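Local coordinates for protein rhamnonate dehydratase (Gibberella zeae PH-1, PDB 3FXG) that probably catalyses the magnesium-dependent dehydration of rhamnonate as a member of the enolase superfamily, at residues A[42-45]-A[46-49]; A[202-205]-A[206-210]; A[53-56]-A[57-60]. One frame throughout, in Å; residues are numbered along the deposited sequence.

Interaction 1: residues A[42-45]-A[46-49]; sequences ISTP and ASKW
Ala-46 meets Thr-44 across the first bend of this loop: its backbone N donates to Thr-44 OG1 at 3.1 Å, over an N-H...O angle of 142°. The hydroxyl of Thr-44 is placed for this by its first torsion (chi1 79°), which sets OG1 between the residue's own N and carbonyl carbon; accepting the N-H two residues on, it acts as in an ST turn. Ser-47 then answers Thr-44 twice. Its N donates to Thr-44 O at 3.1 Å, while its OG receives the N-H of Thr-44 at 2.8 Å along a fairly straight path (154°). Thr-44 and Ser-47 thus each give an N-H to the other. The Ser-47 N to Thr-44 O bond closes a type I beta turn from Thr-44 to Ser-47, directly overlapped by a second from Ala-46 to Trp-49, in the long loop between helix 36-39 and strand 66-73. A water lies between Ser-47 OG, at 2.7 Å, and Ile-42 O, at 2.6 Å. Lys-48 runs its CG and CD past Pro-45 O, with 3.7 Å from CD to that oxygen; bends at chi3 and chi4 precede NZ, which forms a salt bridge with Asp-193. Trp-49 closes the second turn through its N-H to Ala-46 O, and its ring takes CB of Lys-48 over one face, while Leu-111 of the second subunit packs against it.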
loop_
_atom_site.group_PDB
_atom_site.type_symbol
_atom_site.label_atom_id
_atom_site.label_comp_id
_atom_site.label_asym_id
_atom_site.label_seq_id
_atom_site.Cartn_x
_atom_site.Cartn_y
_atom_site.Cartn_z
ATOM N N ILE A 42 -20.060 6.178 -34.619
ATOM C CA ILE A 42 -19.056 5.553 -33.769
ATOM C C ILE A 42 -18.427 6.598 -32.858
ATOM O O ILE A 42 -17.961 7.635 -33.326
ATOM C CB ILE A 42 -17.937 4.905 -34.604
ATOM C CG1 ILE A 42 -18.524 3.831 -35.524
ATOM C CG2 ILE A 42 -16.887 4.294 -33.683
ATOM C CD1 ILE A 42 -17.490 3.169 -36.427
ATOM N N SER A 43 -18.419 6.323 -31.559
ATOM C CA SER A 43 -17.826 7.243 -30.595
ATOM C C SER A 43 -16.304 7.149 -30.710
ATOM O O SER A 43 -15.743 6.051 -30.690
ATOM C CB SER A 43 -18.270 6.872 -29.176
ATOM O OG SER A 43 -17.752 7.780 -28.216
ATOM N N THR A 44 -15.645 8.296 -30.843
ATOM C CA THR A 44 -14.189 8.342 -30.967
ATOM C C THR A 44 -13.631 9.498 -30.130
ATOM O O THR A 44 -14.392 10.301 -29.583
ATOM C CB THR A 44 -13.752 8.568 -32.434
ATOM O OG1 THR A 44 -13.897 9.954 -32.767
ATOM C CG2 THR A 44 -14.604 7.735 -33.391
ATOM N N PRO A 45 -12.293 9.590 -30.010
ATOM C CA PRO A 45 -11.663 10.663 -29.234
ATOM C C PRO A 45 -11.965 12.048 -29.813
ATOM O O PRO A 45 -11.855 13.056 -29.116
ATOM C CB PRO A 45 -10.174 10.329 -29.322
ATOM C CG PRO A 45 -10.172 8.836 -29.411
ATOM C CD PRO A 45 -11.292 8.578 -30.399
ATOM N N ALA A 46 -12.342 12.088 -31.089
ATOM C CA ALA A 46 -12.646 13.351 -31.759
ATOM C C ALA A 46 -14.141 13.662 -31.818
ATOM O O ALA A 46 -14.540 14.705 -32.332
ATOM C CB ALA A 46 -12.066 13.341 -33.171
ATOM N N SER A 47 -14.967 12.763 -31.291
ATOM C CA SER A 47 -16.414 12.965 -31.309
ATOM C C SER A 47 -16.852 14.178 -30.498
ATOM O O SER A 47 -18.011 14.590 -30.561
ATOM C CB SER A 47 -17.127 11.712 -30.796
ATOM O OG SER A 47 -16.938 10.630 -31.689
ATOM N N LYS A 48 -15.919 14.745 -29.738
ATOM C CA LYS A 48 -16.190 15.920 -28.916
ATOM C C LYS A 48 -16.543 17.124 -29.794
ATOM O O LYS A 48 -17.209 18.058 -29.345
ATOM C CB LYS A 48 -14.957 16.262 -28.070
ATOM C CG LYS A 48 -14.402 15.097 -27.252
ATOM C CD LYS A 48 -13.067 15.447 -26.596
ATOM C CE LYS A 48 -13.190 16.587 -25.594
ATOM N NZ LYS A 48 -14.015 16.225 -24.405
ATOM N N TRP A 49 -16.107 17.090 -31.049
ATOM C CA TRP A 49 -16.347 18.194 -31.973
ATOM C C TRP A 49 -17.277 17.827 -33.132
ATOM O O TRP A 49 -17.036 16.867 -33.865
ATOM C CB TRP A 49 -14.996 18.695 -32.488
ATOM C CG TRP A 49 -14.049 18.988 -31.356
ATOM C CD1 TRP A 49 -14.166 19.986 -30.428
ATOM C CD2 TRP A 49 -12.883 18.235 -30.989
ATOM N NE1 TRP A 49 -13.149 19.899 -29.506
ATOM C CE2 TRP A 49 -12.347 18.835 -29.827
ATOM C CE3 TRP A 49 -12.240 17.110 -31.529
ATOM C CZ2 TRP A 49 -11.195 18.348 -29.191
ATOM C CZ3 TRP A 49 -11.092 16.624 -30.895
ATOM C CH2 TRP A 49 -10.584 17.246 -29.738
HETATM O O HOH W 1 -18.858 10.061 -33.521
#

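Interaction 2: residues A[202-205]-A[206-210]; sequences NVEF and LRKHR
Glu-204 and Arg-207 both send CG opposite their backbone N (chi1 176° and -175°), and bends at chi2 of the glutamate and chi3 of the arginine then lay the two chains side by side. The guanidinium grips the carboxylate side-on: Arg-207 NE donates to Glu-204 OE1 at 3.0 Å and Arg-207 NH2 to the syn lone pair of Glu-204 OE2 at 2.9 Å. Lys-208, folded at its last two torsions, brings NZ to within 3.0 Å of Glu-204 OE2 from the anti side, making OE2 the shared acceptor of a three-residue salt-bridge network. Two cations around one carboxylate probably favour its charged form. These are i to i+3 and i to i+4 pairs on helix 195-213, the helical limb of a beta-alpha-beta crossover between strands 184-187 and 219-222 of the barrel domain. Elsewhere round the helix, Phe-205 and His-209 form a T-shaped pair, the imidazole edge directed at the phenyl face with planes at 88°, though the rings are modelled too close for their exact separation to be relied on. Leu-206 CD2 lies 3.8 Å from Phe-205 CD2, and Phe-205, Leu-206 and His-209 all rest on Val-186 of strand 184-187.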
loop_
_atom_site.group_PDB
_atom_site.type_symbol
_atom_site.label_atom_id
_atom_site.label_comp_id
_atom_site.label_asym_id
_atom_site.label_seq_id
_atom_site.Cartn_x
_atom_site.Cartn_y
_atom_site.Cartn_z
ATOM N N ASN A 202 -27.182 5.325 -26.228
ATOM C CA ASN A 202 -26.230 4.217 -26.228
ATOM C C ASN A 202 -26.894 2.982 -25.627
ATOM O O ASN A 202 -26.761 1.878 -26.150
ATOM C CB ASN A 202 -24.983 4.557 -25.405
ATOM C CG ASN A 202 -23.936 5.301 -26.207
ATOM O OD1 ASN A 202 -23.800 5.091 -27.412
ATOM N ND2 ASN A 202 -23.170 6.158 -25.537
ATOM N N VAL A 203 -27.606 3.176 -24.520
ATOM C CA VAL A 203 -28.280 2.072 -23.852
ATOM C C VAL A 203 -29.329 1.441 -24.763
ATOM O O VAL A 203 -29.404 0.216 -24.879
ATOM C CB VAL A 203 -28.961 2.544 -22.544
ATOM C CG1 VAL A 203 -29.758 1.397 -21.922
ATOM C CG2 VAL A 203 -27.907 3.045 -21.563
ATOM N N GLU A 204 -30.134 2.283 -25.406
ATOM C CA GLU A 204 -31.181 1.809 -26.309
ATOM C C GLU A 204 -30.573 1.035 -27.473
ATOM O O GLU A 204 -31.124 0.030 -27.920
ATOM C CB GLU A 204 -31.994 2.997 -26.836
ATOM C CG GLU A 204 -33.055 2.638 -27.874
ATOM C CD GLU A 204 -33.925 1.463 -27.453
ATOM O OE1 GLU A 204 -34.191 1.310 -26.241
ATOM O OE2 GLU A 204 -34.357 0.699 -28.342
ATOM N N PHE A 205 -29.434 1.520 -27.953
ATOM C CA PHE A 205 -28.710 0.897 -29.058
ATOM C C PHE A 205 -28.320 -0.536 -28.706
ATOM O O PHE A 205 -28.543 -1.469 -29.487
ATOM C CB PHE A 205 -27.450 1.712 -29.358
ATOM C CG PHE A 205 -26.531 1.079 -30.363
ATOM C CD1 PHE A 205 -26.832 1.110 -31.721
ATOM C CD2 PHE A 205 -25.343 0.479 -29.954
ATOM C CE1 PHE A 205 -25.959 0.558 -32.660
ATOM C CE2 PHE A 205 -24.464 -0.075 -30.881
ATOM C CZ PHE A 205 -24.770 -0.034 -32.238
ATOM N N LEU A 206 -27.727 -0.699 -27.527
ATOM C CA LEU A 206 -27.297 -2.009 -27.061
ATOM C C LEU A 206 -28.489 -2.907 -26.736
ATOM O O LEU A 206 -28.446 -4.113 -26.972
ATOM C CB LEU A 206 -26.390 -1.853 -25.831
ATOM C CG LEU A 206 -25.069 -1.115 -26.094
ATOM C CD1 LEU A 206 -24.284 -0.966 -24.793
ATOM C CD2 LEU A 206 -24.244 -1.882 -27.129
ATOM N N ARG A 207 -29.555 -2.319 -26.205
ATOM C CA ARG A 207 -30.751 -3.086 -25.867
ATOM C C ARG A 207 -31.350 -3.694 -27.132
ATOM O O ARG A 207 -31.799 -4.841 -27.131
ATOM C CB ARG A 207 -31.797 -2.189 -25.204
ATOM C CG ARG A 207 -33.018 -2.943 -24.705
ATOM C CD ARG A 207 -34.239 -2.039 -24.647
ATOM N NE ARG A 207 -34.667 -1.628 -25.983
ATOM C CZ ARG A 207 -35.169 -2.454 -26.900
ATOM N NH1 ARG A 207 -35.314 -3.747 -26.632
ATOM N NH2 ARG A 207 -35.525 -1.987 -28.089
ATOM N N LYS A 208 -31.352 -2.913 -28.208
ATOM C CA LYS A 208 -31.898 -3.358 -29.484
ATOM C C LYS A 208 -31.145 -4.578 -29.998
ATOM O O LYS A 208 -31.746 -5.534 -30.489
ATOM C CB LYS A 208 -31.820 -2.223 -30.510
ATOM C CG LYS A 208 -32.436 -2.566 -31.858
ATOM C CD LYS A 208 -32.481 -1.364 -32.795
ATOM C CE LYS A 208 -33.473 -0.304 -32.321
ATOM N NZ LYS A 208 -33.081 0.342 -31.033
ATOM N N HIS A 209 -29.823 -4.549 -29.880
ATOM C CA HIS A 209 -29.013 -5.668 -30.333
ATOM C C HIS A 209 -29.243 -6.899 -29.468
ATOM O O HIS A 209 -29.366 -8.010 -29.983
ATOM C CB HIS A 209 -27.538 -5.277 -30.332
ATOM C CG HIS A 209 -27.139 -4.462 -31.521
ATOM N ND1 HIS A 209 -26.448 -3.274 -31.417
ATOM C CD2 HIS A 209 -27.333 -4.668 -32.845
ATOM C CE1 HIS A 209 -26.236 -2.785 -32.625
ATOM N NE2 HIS A 209 -26.763 -3.611 -33.510
ATOM N N ARG A 210 -29.309 -6.699 -28.156
ATOM C CA ARG A 210 -29.543 -7.810 -27.239
ATOM C C ARG A 210 -30.888 -8.446 -27.571
ATOM O O ARG A 210 -31.034 -9.668 -27.550
ATOM C CB ARG A 210 -29.546 -7.319 -25.785
ATOM C CG ARG A 210 -30.063 -8.347 -24.776
ATOM C CD ARG A 210 -29.305 -9.661 -24.867
ATOM N NE ARG A 210 -27.929 -9.554 -24.388
ATOM C CZ ARG A 210 -26.937 -10.348 -24.781
ATOM N NH1 ARG A 210 -27.167 -11.309 -25.671
ATOM N NH2 ARG A 210 -25.716 -10.188 -24.276
#

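Interaction 3: residues A[53-56]-A[57-60]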
loop_
_atom_site.group_PDB
_atom_site.type_symbol
_atom_site.label_atom_id
_atom_site.label_comp_id
_atom_site.label_asym_id
_atom_site.label_seq_id
_atom_site.Cartn_x
_atom_site.Cartn_y
_atom_site.Cartn_z
ATOM N N LYS A 53 -17.588 14.343 -35.773
ATOM C CA LYS A 53 -18.298 13.215 -35.184
ATOM C C LYS A 53 -19.085 12.300 -36.122
ATOM O O LYS A 53 -19.381 11.166 -35.760
ATOM C CB LYS A 53 -19.198 13.705 -34.041
ATOM C CG LYS A 53 -20.240 14.725 -34.428
ATOM C CD LYS A 53 -20.805 15.429 -33.193
ATOM C CE LYS A 53 -21.377 14.445 -32.183
ATOM N NZ LYS A 53 -22.453 13.615 -32.780
ATOM N N LYS A 54 -19.407 12.762 -37.327
ATOM C CA LYS A 54 -20.173 11.929 -38.253
ATOM C C LYS A 54 -19.317 10.990 -39.104
ATOM O O LYS A 54 -19.781 9.936 -39.540
ATOM C CB LYS A 54 -21.024 12.805 -39.179
ATOM C CG LYS A 54 -22.030 12.014 -40.004
ATOM C CD LYS A 54 -22.792 12.898 -40.984
ATOM C CE LYS A 54 -23.889 12.113 -41.693
ATOM N NZ LYS A 54 -23.368 10.896 -42.385
ATOM N N SER A 55 -18.070 11.375 -39.341
ATOM C CA SER A 55 -17.159 10.578 -40.153
ATOM C C SER A 55 -15.813 10.407 -39.464
ATOM O O SER A 55 -15.268 11.366 -38.921
ATOM C CB SER A 55 -16.948 11.261 -41.506
ATOM O OG SER A 55 -15.772 10.793 -42.142
ATOM N N ARG A 56 -15.267 9.195 -39.488
ATOM C CA ARG A 56 -13.971 8.980 -38.858
ATOM C C ARG A 56 -12.851 9.469 -39.772
ATOM O O ARG A 56 -11.745 9.763 -39.311
ATOM C CB ARG A 56 -13.778 7.505 -38.482
ATOM C CG ARG A 56 -14.719 7.058 -37.362
ATOM C CD ARG A 56 -14.109 5.989 -36.455
ATOM N NE ARG A 56 -14.124 4.655 -37.049
ATOM C CZ ARG A 56 -13.726 3.554 -36.418
ATOM N NH1 ARG A 56 -13.274 3.623 -35.172
ATOM N NH2 ARG A 56 -13.789 2.378 -37.029
ATOM N N THR A 57 -13.140 9.575 -41.068
ATOM C CA THR A 57 -12.139 10.063 -42.010
ATOM C C THR A 57 -12.008 11.580 -41.882
ATOM O O THR A 57 -10.960 12.148 -42.191
ATOM C CB THR A 57 -12.500 9.712 -43.478
ATOM O OG1 THR A 57 -13.800 10.223 -43.795
ATOM C CG2 THR A 57 -12.480 8.201 -43.685
ATOM N N SER A 58 -13.068 12.232 -41.407
ATOM C CA SER A 58 -13.053 13.683 -41.247
ATOM C C SER A 58 -11.860 14.128 -40.404
ATOM O O SER A 58 -11.173 15.093 -40.756
ATOM C CB SER A 58 -14.356 14.169 -40.604
ATOM O OG SER A 58 -14.486 13.704 -39.271
ATOM N N TRP A 59 -11.605 13.425 -39.302
ATOM C CA TRP A 59 -10.476 13.778 -38.448
ATOM C C TRP A 59 -9.177 13.066 -38.822
ATOM O O TRP A 59 -8.143 13.275 -38.185
ATOM C CB TRP A 59 -10.802 13.563 -36.957
ATOM C CG TRP A 59 -11.375 12.229 -36.584
ATOM C CD1 TRP A 59 -12.698 11.912 -36.457
ATOM C CD2 TRP A 59 -10.643 11.049 -36.230
ATOM N NE1 TRP A 59 -12.835 10.609 -36.040
ATOM C CE2 TRP A 59 -11.591 10.054 -35.894
ATOM C CE3 TRP A 59 -9.280 10.733 -36.163
ATOM C CZ2 TRP A 59 -11.219 8.765 -35.497
ATOM C CZ3 TRP A 59 -8.908 9.444 -35.765
ATOM C CH2 TRP A 59 -9.877 8.478 -35.439
ATOM N N GLY A 60 -9.233 12.218 -39.847
ATOM C CA GLY A 60 -8.030 11.552 -40.324
ATOM C C GLY A 60 -7.702 10.108 -39.992
ATOM O O GLY A 60 -6.541 9.719 -40.093
HETATM O O HOH W 2 -17.614 14.162 -39.341
#
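Ser-55 and Ser-58 are joined through both main chain and side chain: Ser-58 OG, folded back by a chi1 of 66°, donates to Ser-55 O over a very short 2.5 Å, a length that is doubtful in detail. In return, Ser-55 OG, turned opposite its backbone N, accepts the N-H of Ser-58 at 3.2 Å and a weak bond from Thr-57 N. The hydroxyls Ser-55 OG and Thr-57 OG1 lie 2.6 Å apart. Ser-55 OG thus lies next to the N-H groups that open the type I beta turn from Thr-57 to Gly-60, which is closed by Gly-60 N to Thr-57 O. A water accepts from Ser-55 N at 2.8 Å and donates to Ser-58 OG, bridging the same two residues.

Packing gathers on the Trp-59 indole. Arg-56 O stands 3.3 Å above the ring plane, over its centre, and the Arg-56 side chain runs alongside in the same direction, its CD 4.1 Å from Trp-59 CZ2. The guanidinium continues to Leu-37 O through NE and has a cation-pi contact with Tyr-224.

Both segments lie in the loop between helix 36-39 and strand 66-73, where Ser-55 touches Asp-39 and Thr-57 touches Ile-38 of that helix.

Interactions 1 and 3 belong to one long loop between helix 36-39 and strand 66-73; their centres are about 8 Å apart and they pack directly, with Ala-46 CB 3.6 Å from Trp-59 CD1. Both also touch the second subunit, so the loop helps form the interface. Interaction 2 stands apart on a helix of the barrel domain, its centre about 19 Å from that of interaction 1, their nearest atoms about 6 Å apart without touching, and about 23 Å from the centre of interaction 3. Magnesium, bound by Asp-222, Glu-248 and Glu-275, is about 8 Å from the side chain of Arg-56, about 9 Å from that of Ile-42 and about 13 Å from that of Phe-205.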